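Local coordinates for glutamine cyclotransferase (Xanthomonas campestris, PDB 3MBR), which probably catalyses the cyclisation of N-terminal glutamine in peptides to pyroglutamate with release of ammonia, and folds as a five-bladed, calcium-binding beta-propeller, at residues Gly8-Lys13 and Glu230-Pro235; Arg42-Lys47 and Leu56-Val61; Gln79-Asn84 and Phe101-Glu106; Asn203-Gly208 and Thr221-Pro226. The protein carries 1 engineered substitution. All coordinates share one frame; numbering follows the deposited sequence.

Contact 1 (Gly8-Lys13 and Glu230-Pro235)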
# COMPACT_ATOMS: atom_id res chain seq x y z
N GLY A 8 0.51 -15.90 -12.57
CA GLY A 8 -0.67 -15.36 -13.20
C GLY A 8 -1.74 -14.82 -12.28
O GLY A 8 -1.71 -15.02 -11.10
N TYR A 9 -2.73 -14.21 -12.86
CA TYR A 9 -3.86 -13.72 -12.09
C TYR A 9 -5.05 -13.61 -12.98
O TYR A 9 -4.89 -13.64 -14.23
CB TYR A 9 -3.56 -12.34 -11.45
CG TYR A 9 -3.52 -11.22 -12.46
CD1 TYR A 9 -4.63 -10.41 -12.68
CD2 TYR A 9 -2.39 -11.06 -13.29
CE1 TYR A 9 -4.64 -9.40 -13.68
CE2 TYR A 9 -2.33 -10.05 -14.27
CZ TYR A 9 -3.47 -9.24 -14.50
OH TYR A 9 -3.42 -8.29 -15.47
N ARG A 10 -6.22 -13.49 -12.36
CA ARG A 10 -7.41 -13.14 -13.08
C ARG A 10 -8.15 -12.02 -12.40
O ARG A 10 -8.10 -11.90 -11.21
CB ARG A 10 -8.33 -14.30 -13.31
CG ARG A 10 -8.97 -14.88 -12.22
CD ARG A 10 -9.94 -16.08 -12.71
NE ARG A 10 -10.46 -16.62 -11.47
CZ ARG A 10 -11.57 -16.22 -10.83
NH1 ARG A 10 -12.40 -15.32 -11.38
NH2 ARG A 10 -11.85 -16.75 -9.61
N VAL A 11 -8.81 -11.20 -13.20
CA VAL A 11 -9.67 -10.14 -12.68
C VAL A 11 -11.00 -10.80 -12.32
O VAL A 11 -11.69 -11.35 -13.19
CB VAL A 11 -9.85 -9.00 -13.67
CG1 VAL A 11 -10.85 -8.01 -13.22
CG2 VAL A 11 -8.50 -8.30 -13.97
N VAL A 12 -11.35 -10.75 -11.05
CA VAL A 12 -12.63 -11.24 -10.57
C VAL A 12 -13.73 -10.20 -10.89
O VAL A 12 -14.83 -10.56 -11.38
CB VAL A 12 -12.56 -11.51 -9.01
CG1 VAL A 12 -13.92 -11.89 -8.43
CG2 VAL A 12 -11.48 -12.47 -8.62
N LYS A 13 -13.50 -8.96 -10.50
CA LYS A 13 -14.50 -7.94 -10.56
C LYS A 13 -13.87 -6.57 -10.67
O LYS A 13 -12.83 -6.36 -10.06
CB LYS A 13 -15.44 -8.05 -9.32
CG LYS A 13 -16.64 -7.21 -9.42
CD LYS A 13 -17.63 -7.71 -8.31
CE LYS A 13 -18.85 -6.80 -8.19
NZ LYS A 13 -19.91 -7.35 -7.20
N GLU A 230 -10.64 -6.37 -8.13
CA GLU A 230 -10.42 -7.56 -7.28
C GLU A 230 -9.76 -8.57 -8.20
O GLU A 230 -10.28 -8.88 -9.26
CB GLU A 230 -11.79 -8.10 -6.78
CG GLU A 230 -11.65 -9.34 -5.92
CD GLU A 230 -12.98 -9.84 -5.40
OE1 GLU A 230 -13.00 -10.98 -4.92
OE2 GLU A 230 -13.98 -9.08 -5.46
N ILE A 231 -8.63 -9.09 -7.76
CA ILE A 231 -7.85 -10.06 -8.57
C ILE A 231 -7.60 -11.34 -7.73
O ILE A 231 -7.47 -11.27 -6.52
CB ILE A 231 -6.55 -9.44 -9.04
CG1 ILE A 231 -5.63 -9.11 -7.91
CG2 ILE A 231 -6.75 -8.22 -9.96
CD1 ILE A 231 -4.22 -8.71 -8.41
N ARG A 232 -7.57 -12.46 -8.45
CA ARG A 232 -7.27 -13.72 -7.79
C ARG A 232 -5.94 -14.24 -8.37
O ARG A 232 -5.82 -14.35 -9.59
CB ARG A 232 -8.43 -14.71 -8.02
CG ARG A 232 -8.37 -15.99 -7.08
CD ARG A 232 -9.15 -15.63 -5.79
NE ARG A 232 -10.61 -15.52 -5.99
CZ ARG A 232 -11.47 -14.49 -5.68
NH1 ARG A 232 -11.15 -13.21 -5.05
NH2 ARG A 232 -12.75 -14.85 -6.03
N LEU A 233 -4.93 -14.50 -7.55
CA LEU A 233 -3.64 -15.00 -8.04
C LEU A 233 -3.74 -16.48 -8.41
O LEU A 233 -4.42 -17.27 -7.72
CB LEU A 233 -2.57 -14.87 -6.98
CG LEU A 233 -2.38 -13.40 -6.48
CD1 LEU A 233 -1.14 -13.33 -5.59
CD2 LEU A 233 -2.23 -12.41 -7.69
N THR A 234 -3.12 -16.87 -9.53
CA THR A 234 -3.12 -18.29 -9.94
C THR A 234 -2.02 -19.02 -9.22
O THR A 234 -0.92 -18.58 -9.25
CB THR A 234 -2.83 -18.32 -11.46
OG1 THR A 234 -3.87 -17.55 -12.09
CG2 THR A 234 -2.77 -19.78 -12.04
N PRO A 235 -2.30 -20.19 -8.60
CA PRO A 235 -1.23 -20.90 -7.85
C PRO A 235 -0.03 -21.14 -8.79
O PRO A 235 -0.25 -21.47 -9.97
CB PRO A 235 -1.92 -22.25 -7.49
CG PRO A 235 -3.41 -21.80 -7.32
CD PRO A 235 -3.62 -20.85 -8.44
O HOH W 1 0.70 -18.73 -11.66
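Tyr9 to Lys13 and Glu230 to Leu233 pair as antiparallel strands. Because they come from the two ends of the chain, their union is the Velcro closure of a beta-propeller: the N-terminal strand becomes the outer edge of a blade whose other three strands are the last of the sequence.

The backbone bonds give the register. Arg10 and Arg232 form a hydrogen-bonded pair, with Arg10 O accepting from Arg232 N at 2.9 Å, whereas Tyr9 with Leu233 and Val11 with Ile231 are non-hydrogen-bonded pairs. A one-residue slip follows: Glu230 O accepts from Val12 N at 2.8 Å and weakly from Lys13 N at 3.5 Å, the signature of a classic beta bulge.

Apolar contacts gather on the face carrying Tyr9, Val11, Ile231 and Leu233. Here Tyr9 CB meets Leu233 CD2 at 4.0 Å, and the tyrosine side chain, which also touches Leu188 and Ala190, brings CD1 obliquely to Ile231 CG2.

Charged groups occupy the opposite face. Glu230 OE1 uses its anti lone pair to take Arg232 NH1 at 2.9 Å, close to the guanidinium plane, while OE2 bonds Tyr15 OH, so both carboxylate oxygens are held. The Arg10 guanidinium stands nearly perpendicular (89°) to that of Arg232. Bends at chi2 (90°) and chi3 fold the Arg232 guanidinium back toward Val12, whose CG2 lies 3.5 Å above the plane, over its centre.

Contact 2 (Arg42-Lys47 and Leu56-Val61)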
# COMPACT_ATOMS: atom_id res chain seq x y z
N ARG A 42 -3.46 19.32 -0.79
CA ARG A 42 -4.73 18.77 -0.28
C ARG A 42 -4.51 17.27 -0.19
O ARG A 42 -4.39 16.60 -1.16
CB ARG A 42 -5.88 18.99 -1.23
CG ARG A 42 -7.20 18.39 -0.66
CD ARG A 42 -8.44 19.35 -0.88
NE ARG A 42 -9.64 18.56 -1.23
CZ ARG A 42 -10.81 19.04 -1.68
NH1 ARG A 42 -11.80 18.19 -1.97
NH2 ARG A 42 -11.02 20.34 -1.84
N SER A 43 -4.46 16.78 1.01
CA SER A 43 -4.15 15.41 1.24
C SER A 43 -5.18 14.86 2.20
O SER A 43 -5.53 15.52 3.16
CB SER A 43 -2.86 15.55 1.93
OG SER A 43 -2.23 14.42 1.86
N SER A 44 -5.60 13.61 2.04
CA SER A 44 -6.71 13.10 2.82
C SER A 44 -6.56 11.65 3.12
O SER A 44 -5.80 10.91 2.46
CB SER A 44 -8.06 13.27 2.01
OG SER A 44 -8.30 12.32 0.99
N VAL A 45 -7.34 11.18 4.07
CA VAL A 45 -7.57 9.75 4.29
C VAL A 45 -9.05 9.52 4.11
O VAL A 45 -9.87 10.24 4.73
CB VAL A 45 -7.18 9.37 5.71
CG1 VAL A 45 -7.43 7.92 5.97
CG2 VAL A 45 -5.64 9.62 5.89
N ARG A 46 -9.42 8.57 3.28
CA ARG A 46 -10.84 8.40 2.88
C ARG A 46 -11.28 7.02 3.35
O ARG A 46 -10.53 6.05 3.18
CB ARG A 46 -11.02 8.37 1.36
CG ARG A 46 -10.57 9.67 0.66
CD ARG A 46 -10.59 9.42 -0.83
NE ARG A 46 -10.22 10.64 -1.51
CZ ARG A 46 -10.63 10.91 -2.76
NH1 ARG A 46 -11.34 9.98 -3.46
NH2 ARG A 46 -10.32 12.07 -3.33
N LYS A 47 -12.50 6.92 3.88
CA LYS A 47 -13.16 5.64 4.09
C LYS A 47 -14.13 5.48 2.93
O LYS A 47 -14.96 6.37 2.74
CB LYS A 47 -13.92 5.64 5.40
CG LYS A 47 -14.70 4.33 5.62
CD LYS A 47 -15.53 4.50 6.97
CE LYS A 47 -16.30 3.34 7.30
NZ LYS A 47 -17.14 3.67 8.53
N LEU A 56 -17.30 7.67 2.23
CA LEU A 56 -18.23 7.65 3.42
C LEU A 56 -17.78 8.64 4.51
O LEU A 56 -18.60 9.18 5.25
CB LEU A 56 -18.30 6.23 3.98
CG LEU A 56 -18.72 5.19 2.92
CD1 LEU A 56 -18.63 3.79 3.50
CD2 LEU A 56 -20.15 5.46 2.55
N GLN A 57 -16.46 8.82 4.63
CA GLN A 57 -15.89 9.65 5.68
C GLN A 57 -14.51 10.07 5.19
O GLN A 57 -13.88 9.34 4.40
CB GLN A 57 -15.77 8.77 6.91
CG GLN A 57 -15.77 9.48 8.20
CD GLN A 57 -15.60 8.52 9.36
OE1 GLN A 57 -15.55 7.29 9.20
NE2 GLN A 57 -15.42 9.07 10.51
N ARG A 58 -13.99 11.22 5.64
CA ARG A 58 -12.64 11.64 5.24
C ARG A 58 -12.03 12.52 6.31
O ARG A 58 -12.73 13.21 7.10
CB ARG A 58 -12.62 12.34 3.90
CG ARG A 58 -13.25 13.67 3.82
CD ARG A 58 -12.47 14.42 2.75
NE ARG A 58 -12.89 14.11 1.39
CZ ARG A 58 -12.10 14.24 0.32
NH1 ARG A 58 -10.84 14.63 0.47
NH2 ARG A 58 -12.58 13.97 -0.91
N ALA A 59 -10.73 12.51 6.34
CA ALA A 59 -9.99 13.35 7.24
C ALA A 59 -8.96 14.04 6.37
O ALA A 59 -8.51 13.44 5.39
CB ALA A 59 -9.30 12.46 8.23
N GLU A 60 -8.63 15.29 6.68
CA GLU A 60 -7.53 16.03 6.06
C GLU A 60 -6.24 15.79 6.86
O GLU A 60 -6.20 15.89 8.12
CB GLU A 60 -7.92 17.49 5.88
CG GLU A 60 -9.24 17.64 4.99
CD GLU A 60 -9.30 16.82 3.66
OE1 GLU A 60 -8.38 16.78 2.84
OE2 GLU A 60 -10.35 16.24 3.40
N VAL A 61 -5.17 15.52 6.16
CA VAL A 61 -3.86 15.35 6.77
C VAL A 61 -3.36 16.69 7.30
O VAL A 61 -3.58 17.74 6.64
CB VAL A 61 -2.92 14.88 5.69
CG1 VAL A 61 -1.49 14.91 6.15
CG2 VAL A 61 -3.34 13.47 5.26
O HOH W 2 -6.27 18.48 3.16
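Arg46 and Arg58 run side by side from one face of this antiparallel hairpin, their guanidinium planes turned 54° apart. Arg58 NH2 comes over a face of the Arg46 group, 3.8 Å from Arg46 NH2, a close approach of like charges. On the other face, Lys47 passes its extended chain (CG anti to the backbone N, chi1 177°) across Gln57, with Lys47 CD 3.6 Å from Gln57 OE1.

Between the side chains lies a regular ladder. Val45 and Ala59 form a hydrogen-bonded pair, each N 2.9 Å from the other's O. The ladder ends in a classic beta bulge, where Lys47 O accepts from Leu56 N at 2.7 Å and weakly from Gln57 N. At the other end Val61 N bonds Ser43 O at 3.0 Å from above the carbonyl plane, and a water donates to Glu60 OE1 at 2.7 Å while accepting from Ser43 N.

A second shell fixes the polar ends. Arg46 NH1 forms a salt bridge with Asp18, whose negative charge probably eases the approach of the two arginines, and NH2 bonds Thr20 OG1. Ser44 OG is bonded to Thr37 OG1, Ser43 OG to Gly67 N and Thr37 O, and Gln57 NE2 to Ala93 O.

In the blade of four strands, 55-60 is one of the two edge strands and 44-49 is flanked on its other side by 32-37, which bonds Ser44 and Arg46 through Thr37 and Glu35. Val45 and Val61 pack on strands 76-81 and 86-91 of the next blade.

Contact 3 (Gln79-Asn84 and Phe101-Glu106)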
# COMPACT_ATOMS: atom_id res chain seq x y z
N GLN A 79 -0.41 6.57 9.66
CA GLN A 79 -0.08 7.09 8.35
C GLN A 79 1.30 7.70 8.33
O GLN A 79 1.70 8.38 9.29
CB GLN A 79 -1.10 8.17 8.00
CG GLN A 79 -0.88 8.77 6.58
CD GLN A 79 -1.90 9.75 6.16
OE1 GLN A 79 -2.41 10.52 6.96
NE2 GLN A 79 -2.23 9.74 4.87
N LEU A 80 2.04 7.55 7.22
CA LEU A 80 3.33 8.20 6.97
C LEU A 80 3.12 9.47 6.17
O LEU A 80 2.03 9.71 5.65
CB LEU A 80 4.31 7.27 6.25
CG LEU A 80 4.48 5.90 6.86
CD1 LEU A 80 5.32 5.03 5.90
CD2 LEU A 80 5.14 6.02 8.22
N THR A 81 4.16 10.31 6.12
CA THR A 81 4.12 11.42 5.20
C THR A 81 5.27 11.29 4.25
O THR A 81 6.30 10.64 4.54
CB THR A 81 4.24 12.77 5.93
OG1 THR A 81 5.48 12.80 6.68
CG2 THR A 81 3.05 13.09 6.80
N TRP A 82 5.15 11.92 3.12
CA TRP A 82 6.25 11.74 2.16
C TRP A 82 7.64 12.25 2.63
O TRP A 82 8.64 11.46 2.84
CB TRP A 82 5.81 12.35 0.86
CG TRP A 82 6.83 12.21 -0.27
CD1 TRP A 82 7.82 11.22 -0.43
CD2 TRP A 82 6.99 13.12 -1.36
NE1 TRP A 82 8.55 11.48 -1.57
CE2 TRP A 82 8.06 12.63 -2.15
CE3 TRP A 82 6.34 14.30 -1.74
CZ2 TRP A 82 8.48 13.30 -3.31
CZ3 TRP A 82 6.75 14.96 -2.88
CH2 TRP A 82 7.82 14.46 -3.66
N ARG A 83 7.73 13.56 2.84
CA ARG A 83 9.06 14.13 3.11
C ARG A 83 9.06 14.92 4.40
O ARG A 83 10.01 15.68 4.67
CB ARG A 83 9.52 14.99 1.90
CG ARG A 83 10.08 14.12 0.76
CD ARG A 83 10.49 14.93 -0.51
NE ARG A 83 10.96 14.03 -1.60
CZ ARG A 83 11.53 14.42 -2.74
NH1 ARG A 83 11.74 15.72 -2.99
NH2 ARG A 83 11.90 13.51 -3.63
N ASN A 84 8.01 14.79 5.21
CA ASN A 84 7.92 15.57 6.44
C ASN A 84 8.52 14.92 7.68
O ASN A 84 8.58 15.59 8.74
CB ASN A 84 6.49 16.07 6.72
CG ASN A 84 5.85 16.77 5.52
OD1 ASN A 84 4.92 16.22 4.88
ND2 ASN A 84 6.36 17.95 5.16
N PHE A 101 4.24 11.06 15.39
CA PHE A 101 5.52 10.42 15.69
C PHE A 101 6.50 10.85 14.59
O PHE A 101 6.07 11.45 13.59
CB PHE A 101 5.41 8.87 15.77
CG PHE A 101 4.90 8.18 14.51
CD1 PHE A 101 5.78 7.64 13.56
CD2 PHE A 101 3.55 8.07 14.25
CE1 PHE A 101 5.27 6.96 12.39
CE2 PHE A 101 3.07 7.43 13.15
CZ PHE A 101 3.94 6.86 12.21
N ARG A 102 7.80 10.61 14.82
CA ARG A 102 8.83 11.03 13.86
C ARG A 102 9.68 9.87 13.53
O ARG A 102 9.88 8.98 14.36
CB ARG A 102 9.69 12.15 14.42
CG ARG A 102 9.25 13.53 13.94
CD ARG A 102 10.36 14.57 14.27
NE ARG A 102 9.92 15.94 14.60
CZ ARG A 102 8.67 16.38 14.78
NH1 ARG A 102 7.61 15.55 14.66
NH2 ARG A 102 8.47 17.66 15.08
N TYR A 103 10.16 9.82 12.29
CA TYR A 103 11.02 8.73 11.88
C TYR A 103 12.12 9.25 10.95
O TYR A 103 11.97 10.30 10.31
CB TYR A 103 10.21 7.61 11.20
CG TYR A 103 9.28 8.16 10.11
CD1 TYR A 103 9.78 8.43 8.80
CD2 TYR A 103 7.95 8.42 10.36
CE1 TYR A 103 8.95 8.94 7.77
CE2 TYR A 103 7.12 8.94 9.35
CZ TYR A 103 7.62 9.17 8.08
OH TYR A 103 6.80 9.67 7.11
N PRO A 104 13.27 8.52 10.90
CA PRO A 104 14.27 8.90 9.92
C PRO A 104 13.92 8.58 8.44
O PRO A 104 13.31 7.53 8.18
CB PRO A 104 15.49 8.07 10.35
CG PRO A 104 14.97 6.92 11.07
CD PRO A 104 13.62 7.29 11.62
N GLY A 105 14.26 9.48 7.50
CA GLY A 105 14.01 9.21 6.05
C GLY A 105 12.61 9.54 5.51
O GLY A 105 11.87 10.33 6.13
N GLU A 106 12.24 8.92 4.37
CA GLU A 106 11.02 9.23 3.65
C GLU A 106 10.01 8.14 4.02
O GLU A 106 10.38 7.05 4.38
CB GLU A 106 11.28 9.20 2.12
CG GLU A 106 12.05 10.46 1.60
CD GLU A 106 12.14 10.58 0.09
OE1 GLU A 106 11.64 9.67 -0.67
OE2 GLU A 106 12.75 11.60 -0.36
O HOH W 3 9.10 11.60 5.81
O HOH W 4 11.63 10.36 -3.09
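Tyr103 presents its ring to Leu80 and Thr81: Thr81 O lies at the edge near the ring plane, Phe101 CD1 lies at the edge in plane, and Leu80 CD2 approaches obliquely, 3.7 Å from Tyr103 CE2. The Phe101 ring has Leu80 CD2 near its own plane. Farther along, the Trp82 indole carries Arg83 NE over one face, 2.9 Å above the plane and offset toward the rim, and a water sits in plane at its edge.

Two polar links join the segments. Thr81 N donates to Tyr103 OH at 2.9 Å (N-H...O angle 156°), and Thr81 O lies 2.8 Å from the same oxygen. With CG between the backbone N and the carbonyl carbon (chi1 50°), the phenol is directed at the Thr81 backbone. The second link is a salt bridge from Arg83 NE to Glu106 OE2, weak at 3.3 Å and bent to 120°. The water at the indole edge accepts from Arg83 NH2 at 3.2 Å and donates to Glu106 OE1, which is also bonded to Trp108 NE1.

The contact lies where strand 76-81 of a propeller blade ends and the chain leaving strand 96-102 crosses to the next blade; Met119 there touches Leu80 and Tyr103. Chemically, the tyrosine hydroxyl accepts the N-H of Thr81, the last residue of its strand, whereas Arg83 and Glu106 appear to be coupled at least as much through water as by their direct, weak bond.

Contact 4 (Asn203-Gly208 and Thr221-Pro226)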
# COMPACT_ATOMS: atom_id res chain seq x y z
N ASN A 203 2.37 9.98 -11.64
CA ASN A 203 1.44 9.77 -12.80
C ASN A 203 0.44 8.65 -12.38
O ASN A 203 0.41 8.34 -11.23
CB ASN A 203 2.21 9.42 -14.10
CG ASN A 203 2.82 10.64 -14.72
OD1 ASN A 203 3.93 10.59 -15.23
ND2 ASN A 203 2.09 11.79 -14.69
N ASP A 204 -0.26 7.96 -13.31
CA ASP A 204 -1.33 7.03 -12.84
C ASP A 204 -0.84 5.61 -12.47
O ASP A 204 -1.26 4.58 -13.09
CB ASP A 204 -2.50 7.01 -13.89
CG ASP A 204 -3.15 8.38 -14.14
OD1 ASP A 204 -4.13 8.45 -14.96
OD2 ASP A 204 -2.69 9.41 -13.56
N VAL A 205 0.11 5.57 -11.52
CA VAL A 205 0.78 4.35 -11.15
C VAL A 205 -0.14 3.58 -10.22
O VAL A 205 -0.98 4.15 -9.45
CB VAL A 205 2.10 4.55 -10.42
CG1 VAL A 205 3.24 5.03 -11.39
CG2 VAL A 205 1.96 5.48 -9.25
N LEU A 206 0.02 2.24 -10.20
CA LEU A 206 -0.59 1.39 -9.15
C LEU A 206 -0.04 1.89 -7.82
O LEU A 206 1.18 2.15 -7.70
CB LEU A 206 -0.22 -0.09 -9.42
CG LEU A 206 -1.10 -1.14 -8.67
CD1 LEU A 206 -1.08 -2.51 -9.37
CD2 LEU A 206 -0.71 -1.37 -7.23
N ASN A 207 -0.90 2.04 -6.84
CA ASN A 207 -0.41 2.59 -5.58
C ASN A 207 -1.26 2.13 -4.43
O ASN A 207 -1.10 2.62 -3.30
CB ASN A 207 -0.35 4.12 -5.65
CG ASN A 207 0.78 4.66 -4.92
OD1 ASN A 207 1.40 5.57 -5.48
ND2 ASN A 207 0.98 4.30 -3.68
N GLY A 208 -2.18 1.18 -4.63
CA GLY A 208 -3.03 0.72 -3.52
C GLY A 208 -3.17 -0.79 -3.66
O GLY A 208 -3.61 -1.23 -4.76
N THR A 221 -5.63 -0.70 -6.91
CA THR A 221 -5.99 0.48 -7.69
C THR A 221 -4.80 1.42 -7.72
O THR A 221 -3.70 1.06 -7.27
CB THR A 221 -7.24 1.18 -7.13
OG1 THR A 221 -7.74 2.11 -8.13
CG2 THR A 221 -7.06 1.90 -5.81
N GLY A 222 -4.95 2.59 -8.33
CA GLY A 222 -3.82 3.52 -8.42
C GLY A 222 -4.28 4.92 -8.69
O GLY A 222 -5.52 5.22 -8.68
N LYS A 223 -3.30 5.81 -8.82
CA LYS A 223 -3.57 7.23 -8.86
C LYS A 223 -4.45 7.56 -10.03
O LYS A 223 -4.13 7.31 -11.18
CB LYS A 223 -2.26 8.04 -8.99
CG LYS A 223 -1.34 7.81 -7.76
CD LYS A 223 -0.17 8.84 -7.82
CE LYS A 223 0.77 8.62 -6.67
NZ LYS A 223 0.27 8.92 -5.41
N ARG A 224 -5.66 8.14 -9.75
CA ARG A 224 -6.59 8.58 -10.79
C ARG A 224 -7.15 7.41 -11.64
O ARG A 224 -7.77 7.62 -12.68
CB ARG A 224 -6.00 9.65 -11.73
CG ARG A 224 -5.56 10.85 -10.85
CD ARG A 224 -5.56 12.10 -11.57
NE ARG A 224 -4.48 12.13 -12.47
CZ ARG A 224 -4.47 12.98 -13.51
NH1 ARG A 224 -5.54 13.87 -13.73
NH2 ARG A 224 -3.44 13.02 -14.36
N TRP A 225 -6.97 6.18 -11.14
CA TRP A 225 -7.54 5.04 -11.91
C TRP A 225 -9.08 5.14 -11.91
O TRP A 225 -9.69 5.48 -10.89
CB TRP A 225 -7.17 3.71 -11.32
CG TRP A 225 -5.75 3.30 -11.60
CD1 TRP A 225 -4.66 4.09 -11.85
CD2 TRP A 225 -5.26 1.95 -11.55
NE1 TRP A 225 -3.52 3.31 -11.97
CE2 TRP A 225 -3.87 2.00 -11.80
CE3 TRP A 225 -5.85 0.72 -11.29
CZ2 TRP A 225 -3.04 0.84 -11.78
CZ3 TRP A 225 -5.06 -0.45 -11.29
CH2 TRP A 225 -3.70 -0.39 -11.53
N PRO A 226 -9.73 4.75 -13.02
CA PRO A 226 -11.20 4.81 -13.07
C PRO A 226 -11.82 3.60 -12.39
O PRO A 226 -13.05 3.61 -12.12
CB PRO A 226 -11.53 4.80 -14.57
CG PRO A 226 -10.36 4.02 -15.15
CD PRO A 226 -9.15 4.45 -14.33
O HOH W 5 -1.04 11.18 -14.80
O HOH W 6 -6.50 6.90 -15.13
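Trp225 and Leu206 meet in the tightly packed part of this contact, Leu206 CB lying 3.8 Å from ring atom CZ2. The indole NE1 donates to Asp204 O at 2.8 Å; the oxygen is close to the ring plane, but the donor stands 64° out of the carbonyl plane, so it reaches the oxygen from above. Gly222 N lies 3.3 Å above one face of the indole, toward its rim. Backbones are pressed together as well: Leu206 CA and Gly222 CA are 3.9 Å apart, a spacing for which the lack of a side chain at Gly222 leaves room.

The pairing belongs to the hairpin of strands 206-212 and 217-222 in the closing blade of the propeller. Thr221 O accepts from both Asn207 N and Gly208 N, each at 3.0 Å, making a classic beta bulge; Asn207 N lies on a lone pair, Gly208 N above the plane. Ile209, next in the chain, is a ligand residue of the bound calcium. Beyond Gly222 a type II turn runs to Trp225.

Lys223 threads past Asn203 O and bends at chi4 (-68°), sending NZ to Glu24 and Thr23 O.

The solvent side is looser. Asp204 OD2 and Arg224 NE form a weak salt bridge of 3.4 Å, with carboxylate and guanidinium planes 88° apart. One water joins Asn203 ND2, Asp204 OD2 and Arg224 NH2; another donates to Asp204 OD1, at 2.8 Å, and to Arg224 O.

How the contacts relate
All four contacts lie in one propeller, and contact 1 closes a loop of sequence within which contacts 2, 3 and 4 follow in series. Contacts 1 and 4 share the closing blade, with centres about 18 Å apart: contact 4 joins strands 206-212 and 217-222, and contact 1 joins 227-233 to 9-16. Contacts 2 and 3 belong to successive blades, their centres also about 18 Å apart, and touch where Val45 CG2 and Val61 CG2 each lie 3.5 Å from Gln79 OE1. Contacts 1 and 3 lie on opposite sides of the chain's centre, about 33 Å apart between centres. The last blade thus holds both the closure of the ring and the hairpin next to the calcium.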